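Penicillin binding protein 2X (Streptococcus thermophilus, PDB 5U47) probably acts as a penicillin-sensitive transpeptidase that cross-links peptidoglycan strands for the septal wall during cell division. Local coordinates at residues Ala304-Asn308 against Gly309-Pro313; Val357-Thr360 against Met361-Gln364; Ile114-Ser117 against Val118-Asp121. The protein carries 1 engineered substitution. All coordinates share one frame; numbering follows the deposited sequence.

Contact 1: Ala304-Asn308 against Gly309-Pro313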
ATOM      1  N   ALA A 304      -3.002  -8.938  25.136  1.00 30.58           N
ATOM      2  CA  ALA A 304      -1.839  -8.910  26.025  1.00 32.31           C
ATOM      3  C   ALA A 304      -2.231  -9.328  27.445  1.00 33.41           C
ATOM      4  O   ALA A 304      -1.524 -10.099  28.099  1.00 33.33           O
ATOM      5  CB  ALA A 304      -1.209  -7.527  26.035  1.00 31.99           C
ATOM      6  N   ALA A 305      -3.361  -8.808  27.917  1.00 33.68           N
ATOM      7  CA  ALA A 305      -3.856  -9.160  29.243  1.00 34.79           C
ATOM      8  C   ALA A 305      -4.118 -10.658  29.327  1.00 35.45           C
ATOM      9  O   ALA A 305      -3.784 -11.294  30.336  1.00 35.87           O
ATOM     10  CB  ALA A 305      -5.122  -8.383  29.572  1.00 35.10           C
ATOM     11  N   ILE A 306      -4.712 -11.225  28.279  1.00 34.57           N
ATOM     12  CA  ILE A 306      -5.000 -12.664  28.267  1.00 35.82           C
ATOM     13  C   ILE A 306      -3.696 -13.451  28.216  1.00 36.99           C
ATOM     14  O   ILE A 306      -3.519 -14.417  28.972  1.00 39.31           O
ATOM     15  CB  ILE A 306      -5.939 -13.054  27.110  1.00 35.13           C
ATOM     16  CG1 ILE A 306      -7.324 -12.425  27.347  1.00 34.91           C
ATOM     17  CG2 ILE A 306      -6.049 -14.576  27.004  1.00 36.26           C
ATOM     18  CD1 ILE A 306      -8.277 -12.537  26.175  1.00 34.20           C
ATOM     19  N   ASN A 307      -2.784 -13.019  27.346  1.00 35.74           N
ATOM     20  CA  ASN A 307      -1.480 -13.670  27.192  1.00 36.37           C
ATOM     21  C   ASN A 307      -0.607 -13.565  28.473  1.00 38.02           C
ATOM     22  O   ASN A 307       0.171 -14.460  28.759  1.00 38.15           O
ATOM     23  CB  ASN A 307      -0.703 -13.079  26.019  1.00 34.17           C
ATOM     24  CG  ASN A 307       0.366 -14.020  25.518  1.00 36.05           C
ATOM     25  OD1 ASN A 307       0.055 -15.098  25.013  1.00 36.82           O
ATOM     26  ND2 ASN A 307       1.624 -13.623  25.639  1.00 36.95           N
ATOM     27  N   ASN A 308      -0.742 -12.461  29.207  1.00 38.31           N
ATOM     28  CA  ASN A 308       0.021 -12.220  30.439  1.00 41.00           C
ATOM     29  C   ASN A 308      -0.510 -13.050  31.606  1.00 44.11           C
ATOM     30  O   ASN A 308       0.166 -13.185  32.616  1.00 45.23           O
ATOM     31  CB  ASN A 308      -0.067 -10.731  30.821  1.00 40.45           C
ATOM     32  CG  ASN A 308       0.924 -10.330  31.896  1.00 42.83           C
ATOM     33  OD1 ASN A 308       2.116 -10.611  31.790  1.00 42.64           O
ATOM     34  ND2 ASN A 308       0.437  -9.624  32.928  1.00 43.92           N
ATOM     35  N   GLY A 309      -1.721 -13.592  31.461  1.00 45.53           N
ATOM     36  CA  GLY A 309      -2.373 -14.336  32.526  1.00 48.73           C
ATOM     37  C   GLY A 309      -3.066 -13.406  33.522  1.00 50.11           C
ATOM     38  O   GLY A 309      -3.504 -13.851  34.585  1.00 51.57           O
ATOM     39  N   SER A 310      -3.188 -12.120  33.178  1.00 49.49           N
ATOM     40  CA  SER A 310      -3.786 -11.124  34.083  1.00 52.94           C
ATOM     41  C   SER A 310      -5.166 -10.629  33.610  1.00 53.93           C
ATOM     42  O   SER A 310      -5.467  -9.417  33.637  1.00 54.84           O
ATOM     43  CB  SER A 310      -2.814  -9.954  34.291  1.00 52.98           C
ATOM     44  OG  SER A 310      -2.471  -9.339  33.061  1.00 49.37           O
ATOM     45  N   PHE A 311      -5.998 -11.577  33.175  1.00 52.52           N
ATOM     46  CA  PHE A 311      -7.352 -11.271  32.753  1.00 50.84           C
ATOM     47  C   PHE A 311      -8.333 -12.276  33.348  1.00 52.51           C
ATOM     48  O   PHE A 311      -8.306 -13.458  33.018  1.00 50.33           O
ATOM     49  CB  PHE A 311      -7.476 -11.274  31.231  1.00 49.08           C
ATOM     50  CG  PHE A 311      -8.846 -10.907  30.746  1.00 47.03           C
ATOM     51  CD1 PHE A 311      -9.219  -9.578  30.628  1.00 46.24           C
ATOM     52  CD2 PHE A 311      -9.769 -11.887  30.425  1.00 47.22           C
ATOM     53  CE1 PHE A 311     -10.487  -9.232  30.189  1.00 46.41           C
ATOM     54  CE2 PHE A 311     -11.033 -11.546  29.984  1.00 46.71           C
ATOM     55  CZ  PHE A 311     -11.396 -10.219  29.871  1.00 45.99           C
ATOM     56  N   ASN A 312      -9.172 -11.792  34.255  1.00 55.63           N
ATOM     57  CA  ASN A 312     -10.238 -12.590  34.817  1.00 57.44           C
ATOM     58  C   ASN A 312     -11.479 -11.956  34.199  1.00 58.08           C
ATOM     59  O   ASN A 312     -11.836 -10.835  34.568  1.00 60.20           O
ATOM     60  CB  ASN A 312     -10.249 -12.501  36.333  1.00 60.07           C
ATOM     61  CG  ASN A 312     -11.280 -13.418  36.960  1.00 62.59           C
ATOM     62  OD1 ASN A 312     -12.280 -13.787  36.331  1.00 62.22           O
ATOM     63  ND2 ASN A 312     -11.043 -13.790  38.210  1.00 65.36           N
ATOM     64  N   PRO A 313     -12.134 -12.652  33.235  1.00 58.96           N
ATOM     65  CA  PRO A 313     -13.290 -12.038  32.548  1.00 58.86           C
ATOM     66  C   PRO A 313     -14.437 -11.635  33.469  1.00 59.78           C
ATOM     67  O   PRO A 313     -15.108 -10.633  33.201  1.00 56.49           O
ATOM     68  CB  PRO A 313     -13.768 -13.146  31.585  1.00 59.42           C
ATOM     69  CG  PRO A 313     -13.264 -14.417  32.180  1.00 59.72           C
ATOM     70  CD  PRO A 313     -11.963 -14.068  32.847  1.00 59.40           C
TER
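Ala305 and Ile306 in the last turn of helix 297-308 receive the backbone of Gly309 and Ser310 in a Schellman motif, a common C-terminal cap in which a residue of positive phi ends the helix. Gly309 is that residue (phi 82°), and its N donates to Ile306 O at 3.2 Å. One residue on, Ser310 N reaches Ala305 O at 3.0 Å, completing the pair of bonds back into the helix. The hydroxyl of Ser310 adds a side-chain bond: OG is turned between the backbone N and the carbonyl carbon (chi1 58°) and accepts from Asn308 ND2 at 2.9 Å. That bond is nearly straight, 170° at the hydrogen, and OG lies close to the amide plane, which should restrict rotation of the Asn308 amide. Phe311 then carries the apolar part. Its CB rests 4.1 Å from Ala305 CB, while the ring runs alongside Ile306, whose CG1 meets CD2 of Phe311 obliquely at 4.0 Å. Beyond these segments, Tyr472 of helix 463-478 stacks edge-to-face with Phe311, and Met366 packs on Ala305 and Ser310, so the turn touches both helix 356-366 and helix 463-478 of the transpeptidase domain. The loop is tied down again at Pro313, whose O is hydrogen-bonded to Ser346 OG.

Contact 2: Val357-Thr360 against Met361-Gln364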
ATOM      1  N   VAL A 357     -11.818   2.954  31.453  1.00 39.38           N
ATOM      2  CA  VAL A 357     -11.461   2.661  32.844  1.00 41.78           C
ATOM      3  C   VAL A 357     -11.091   1.189  33.008  1.00 41.55           C
ATOM      4  O   VAL A 357     -10.048   0.860  33.589  1.00 42.03           O
ATOM      5  CB  VAL A 357     -12.614   3.029  33.806  1.00 43.68           C
ATOM      6  CG1 VAL A 357     -12.321   2.558  35.216  1.00 46.54           C
ATOM      7  CG2 VAL A 357     -12.880   4.535  33.783  1.00 43.18           C
ATOM      8  N   GLY A 358     -11.943   0.311  32.487  1.00 40.43           N
ATOM      9  CA  GLY A 358     -11.712  -1.124  32.566  1.00 39.76           C
ATOM     10  C   GLY A 358     -10.414  -1.511  31.882  1.00 38.58           C
ATOM     11  O   GLY A 358      -9.647  -2.329  32.394  1.00 38.52           O
ATOM     12  N   MET A 359     -10.145  -0.898  30.739  1.00 37.70           N
ATOM     13  CA  MET A 359      -8.921  -1.220  29.999  1.00 38.33           C
ATOM     14  C   MET A 359      -7.699  -0.647  30.719  1.00 38.14           C
ATOM     15  O   MET A 359      -6.681  -1.314  30.845  1.00 38.98           O
ATOM     16  CB  MET A 359      -9.018  -0.748  28.550  1.00 37.25           C
ATOM     17  CG  MET A 359     -10.093  -1.439  27.716  1.00 37.34           C
ATOM     18  SD  MET A 359     -10.271  -3.236  27.866  1.00 38.92           S
ATOM     19  CE  MET A 359     -11.434  -3.437  29.199  1.00 39.79           C
ATOM     20  N   THR A 360      -7.815   0.571  31.228  1.00 38.58           N
ATOM     21  CA  THR A 360      -6.719   1.159  31.992  1.00 38.53           C
ATOM     22  C   THR A 360      -6.396   0.277  33.215  1.00 39.59           C
ATOM     23  O   THR A 360      -5.236   0.064  33.526  1.00 38.34           O
ATOM     24  CB  THR A 360      -7.055   2.580  32.413  1.00 39.10           C
ATOM     25  OG1 THR A 360      -7.300   3.360  31.240  1.00 38.19           O
ATOM     26  CG2 THR A 360      -5.908   3.194  33.222  1.00 40.62           C
ATOM     27  N   MET A 361      -7.423  -0.252  33.877  1.00 40.18           N
ATOM     28  CA  MET A 361      -7.200  -1.167  35.001  1.00 42.82           C
ATOM     29  C   MET A 361      -6.409  -2.409  34.559  1.00 42.14           C
ATOM     30  O   MET A 361      -5.508  -2.859  35.275  1.00 42.33           O
ATOM     31  CB  MET A 361      -8.525  -1.568  35.668  1.00 44.82           C
ATOM     32  CG  MET A 361      -9.113  -0.480  36.547  1.00 46.89           C
ATOM     33  SD  MET A 361     -10.819  -0.813  37.041  1.00 49.50           S
ATOM     34  CE  MET A 361     -11.072   0.432  38.304  1.00 53.17           C
ATOM     35  N   LEU A 362      -6.735  -2.952  33.381  1.00 40.89           N
ATOM     36  CA  LEU A 362      -6.018  -4.123  32.854  1.00 40.17           C
ATOM     37  C   LEU A 362      -4.553  -3.779  32.586  1.00 39.56           C
ATOM     38  O   LEU A 362      -3.661  -4.589  32.868  1.00 38.83           O
ATOM     39  CB  LEU A 362      -6.683  -4.674  31.579  1.00 39.53           C
ATOM     40  CG  LEU A 362      -8.035  -5.378  31.757  1.00 40.25           C
ATOM     41  CD1 LEU A 362      -8.605  -5.827  30.415  1.00 39.20           C
ATOM     42  CD2 LEU A 362      -7.905  -6.558  32.717  1.00 42.27           C
ATOM     43  N   GLU A 363      -4.321  -2.572  32.059  1.00 38.03           N
ATOM     44  CA  GLU A 363      -2.967  -2.065  31.800  1.00 38.08           C
ATOM     45  C   GLU A 363      -2.153  -1.957  33.096  1.00 41.48           C
ATOM     46  O   GLU A 363      -0.983  -2.331  33.114  1.00 41.21           O
ATOM     47  CB  GLU A 363      -3.019  -0.698  31.105  1.00 37.29           C
ATOM     48  CG  GLU A 363      -1.680  -0.181  30.575  1.00 36.77           C
ATOM     49  CD  GLU A 363      -0.751   0.424  31.624  1.00 38.21           C
ATOM     50  OE1 GLU A 363      -1.220   1.062  32.576  1.00 37.37           O
ATOM     51  OE2 GLU A 363       0.478   0.269  31.475  1.00 39.36           O
ATOM     52  N   GLN A 364      -2.780  -1.448  34.154  0.60 42.99           N
ATOM     53  CA  GLN A 364      -2.116  -1.306  35.458  0.60 45.89           C
ATOM     54  C   GLN A 364      -1.827  -2.665  36.099  0.60 46.81           C
ATOM     55  O   GLN A 364      -0.824  -2.825  36.781  0.60 48.09           O
ATOM     56  CB  GLN A 364      -2.956  -0.444  36.407  0.60 47.57           C
ATOM     57  CG  GLN A 364      -3.074   1.017  35.990  0.60 47.02           C
ATOM     58  CD  GLN A 364      -3.893   1.853  36.961  0.60 48.76           C
ATOM     59  OE1 GLN A 364      -4.354   1.370  37.996  0.60 49.74           O
ATOM     60  NE2 GLN A 364      -4.073   3.119  36.627  0.60 49.75           N
TER
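Met359 and Leu362, both buried, pack side by side on the inner face of helix 356-366, pointing the same way from neighbouring turns. The Met359 chain is bent at both chi2 (-43°) and chi3 (89°), which folds it back so that CE lies 3.9 Å from CD1 of Leu362, with SD at 4.0 Å from the same methyl. The backbone is regular: four successive i to i+4 bonds bind the two halves, among them Glu363 N to Met359 O at 2.9 Å and Leu362 N to Gly358 O at 3.1 Å. Thr360 OG1, lying beside its own backbone N, is bonded to the carbonyl of Asn356 one turn earlier. The other flank is more open, with Met361 partly exposed and Gln364 exposed. Met361 is extended beyond CG, running alongside Val357 so that its CE reaches CG1 of Val357 at 4.0 Å; Gln364 was modelled in two conformers, and its side-chain contacts are therefore doubtful. Within the transpeptidase domain, the Met359 flank faces Lys298 and Leu301 of helix 297-308, Phe347 of helix 347-352 packs against Met361 and Leu362, and Ile323 of strand 323-325 borders Thr360 and Met361.

Contact 3: Ile114-Ser117 against Val118-Asp121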
ATOM      1  N   ILE A 114      -3.177  11.205 -32.232  1.00 39.91           N
ATOM      2  CA  ILE A 114      -3.674  10.336 -33.281  1.00 40.11           C
ATOM      3  C   ILE A 114      -3.426   8.895 -32.885  1.00 39.18           C
ATOM      4  O   ILE A 114      -2.310   8.544 -32.490  1.00 39.97           O
ATOM      5  CB  ILE A 114      -2.932  10.612 -34.614  1.00 40.21           C
ATOM      6  CG1 ILE A 114      -3.096  12.074 -35.023  1.00 40.57           C
ATOM      7  CG2 ILE A 114      -3.425   9.660 -35.697  1.00 41.10           C
ATOM      8  CD1 ILE A 114      -2.195  12.511 -36.165  1.00 42.71           C
ATOM      9  N   THR A 115      -4.451   8.057 -33.009  1.00 39.67           N
ATOM     10  CA  THR A 115      -4.326   6.643 -32.680  1.00 41.03           C
ATOM     11  C   THR A 115      -3.427   5.937 -33.678  1.00 42.36           C
ATOM     12  O   THR A 115      -3.145   6.455 -34.763  1.00 42.73           O
ATOM     13  CB  THR A 115      -5.686   5.931 -32.718  1.00 43.57           C
ATOM     14  OG1 THR A 115      -6.222   5.996 -34.052  1.00 45.11           O
ATOM     15  CG2 THR A 115      -6.671   6.573 -31.726  1.00 43.67           C
ATOM     16  N   TYR A 116      -3.012   4.734 -33.314  1.00 42.51           N
ATOM     17  CA  TYR A 116      -2.158   3.902 -34.156  1.00 44.95           C
ATOM     18  C   TYR A 116      -2.846   3.512 -35.479  1.00 45.95           C
ATOM     19  O   TYR A 116      -2.233   3.572 -36.544  1.00 43.33           O
ATOM     20  CB  TYR A 116      -1.717   2.658 -33.375  1.00 44.29           C
ATOM     21  CG  TYR A 116      -0.974   1.622 -34.183  1.00 46.16           C
ATOM     22  CD1 TYR A 116       0.394   1.773 -34.471  1.00 46.39           C
ATOM     23  CD2 TYR A 116      -1.616   0.464 -34.633  1.00 46.98           C
ATOM     24  CE1 TYR A 116       1.085   0.816 -35.207  1.00 46.70           C
ATOM     25  CE2 TYR A 116      -0.923  -0.504 -35.363  1.00 48.26           C
ATOM     26  CZ  TYR A 116       0.425  -0.320 -35.646  1.00 47.22           C
ATOM     27  OH  TYR A 116       1.111  -1.271 -36.368  1.00 49.68           O
ATOM     28  N   SER A 117      -4.119   3.129 -35.402  1.00 48.16           N
ATOM     29  CA  SER A 117      -4.877   2.724 -36.596  1.00 47.66           C
ATOM     30  C   SER A 117      -4.984   3.851 -37.621  1.00 46.14           C
ATOM     31  O   SER A 117      -4.811   3.625 -38.825  1.00 46.47           O
ATOM     32  CB  SER A 117      -6.280   2.237 -36.206  1.00 52.12           C
ATOM     33  OG  SER A 117      -6.969   1.691 -37.326  1.00 54.62           O
ATOM     34  N   VAL A 118      -5.273   5.062 -37.153  1.00 43.71           N
ATOM     35  CA  VAL A 118      -5.387   6.213 -38.052  1.00 44.31           C
ATOM     36  C   VAL A 118      -4.004   6.577 -38.630  1.00 45.58           C
ATOM     37  O   VAL A 118      -3.889   6.913 -39.819  1.00 44.65           O
ATOM     38  CB  VAL A 118      -6.025   7.424 -37.338  1.00 44.18           C
ATOM     39  CG1 VAL A 118      -6.040   8.648 -38.243  1.00 44.32           C
ATOM     40  CG2 VAL A 118      -7.443   7.092 -36.877  1.00 44.21           C
ATOM     41  N   LYS A 119      -2.963   6.510 -37.791  1.00 44.86           N
ATOM     42  CA  LYS A 119      -1.589   6.794 -38.238  1.00 45.06           C
ATOM     43  C   LYS A 119      -1.205   5.850 -39.386  1.00 46.25           C
ATOM     44  O   LYS A 119      -0.725   6.299 -40.443  1.00 46.02           O
ATOM     45  CB  LYS A 119      -0.599   6.686 -37.058  1.00 44.84           C
ATOM     46  CG  LYS A 119       0.850   7.038 -37.381  1.00 44.78           C
ATOM     47  CD  LYS A 119       1.709   5.859 -37.825  1.00 45.49           C
ATOM     48  CE  LYS A 119       2.161   5.009 -36.650  1.00 44.78           C
ATOM     49  NZ  LYS A 119       3.053   3.903 -37.096  1.00 46.39           N
ATOM     50  N   GLU A 120      -1.427   4.549 -39.174  1.00 45.29           N
ATOM     51  CA  GLU A 120      -1.146   3.524 -40.193  1.00 45.87           C
ATOM     52  C   GLU A 120      -1.915   3.772 -41.495  1.00 45.90           C
ATOM     53  O   GLU A 120      -1.390   3.568 -42.577  1.00 44.78           O
ATOM     54  CB  GLU A 120      -1.444   2.119 -39.641  1.00 47.56           C
ATOM     55  CG  GLU A 120      -0.420   1.633 -38.620  1.00 47.99           C
ATOM     56  CD  GLU A 120       0.922   1.351 -39.257  1.00 49.88           C
ATOM     57  OE1 GLU A 120       0.946   0.596 -40.257  1.00 52.81           O
ATOM     58  OE2 GLU A 120       1.944   1.879 -38.762  1.00 47.87           O
ATOM     59  N   ASP A 121      -3.161   4.213 -41.369  1.00 47.51           N
ATOM     60  CA  ASP A 121      -3.999   4.548 -42.514  1.00 48.05           C
ATOM     61  C   ASP A 121      -3.374   5.755 -43.227  1.00 47.03           C
ATOM     62  O   ASP A 121      -3.123   5.701 -44.437  1.00 45.38           O
ATOM     63  CB  ASP A 121      -5.439   4.842 -42.040  1.00 49.79           C
ATOM     64  CG  ASP A 121      -6.401   5.125 -43.182  1.00 52.00           C
ATOM     65  OD1 ASP A 121      -6.004   5.101 -44.356  1.00 53.84           O
ATOM     66  OD2 ASP A 121      -7.583   5.380 -42.895  1.00 55.70           O
TER
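An N-capped helix start is formed here, with Thr115 at the N-cap of helix 116-128 and Val118 N as the capped donor. Thr115 OG1, set between its backbone N and carbonyl carbon (chi1 62°), accepts from Val118 N at 3.4 Å, a weak but fairly straight bond (163° at the hydrogen) that caps the helix. The main-chain pattern begins at once, Lys119 N donating to Thr115 O at 3.0 Å. Just before the cap, Ile114 is buried and crosses Val118 at about a right angle, its CG2 meeting CG1 of Val118 at 3.8 Å. On the exposed flank, Glu120 bends at chi2 and lays its CG over one face of the Tyr116 ring. The CH-pi geometry is good: CG lies 3.8 Å from the ring centroid and 18° off the ring normal. The two side chains cross, yet the carboxylate and ring planes are not far from parallel. A crystal neighbour touches Tyr116 and Glu120, so lattice packing may contribute to this pose. The turn is joined to strand 42-55 of the dimerisation-domain region: Ile114 bonds to Tyr50 through the backbone and packs on Ile52, and Lys119 forms a cation-pi contact with Tyr50. Asp121 makes a salt bridge to Lys85. Lys119 NZ also salt-bridges its sequence neighbour, 2.8 Å from Glu120 OE2, using the anti lone pair of that oxygen.

In the fold
Contacts 1 and 2 form one packed unit of the transpeptidase domain: their centres are 11 Å apart, and Phe311 CD1 lies 3.8 Å from Leu362 CD1, so the loop leaving helix 297-308 rests on helix 356-366. Both helices appear to begin near the catalytic centre. The sequence and geometry fit an SxxK motif, Ser295 with Lys298, and Met359 of contact 2 touches Lys298; contact 1 lies at the other end of helix 297-308. Contact 3 belongs to the dimerisation-domain region, on the opposite side of the chain's centre. Its centre is about 70 Å from either of the others, and its nearest atoms are about 59 Å from contact 1.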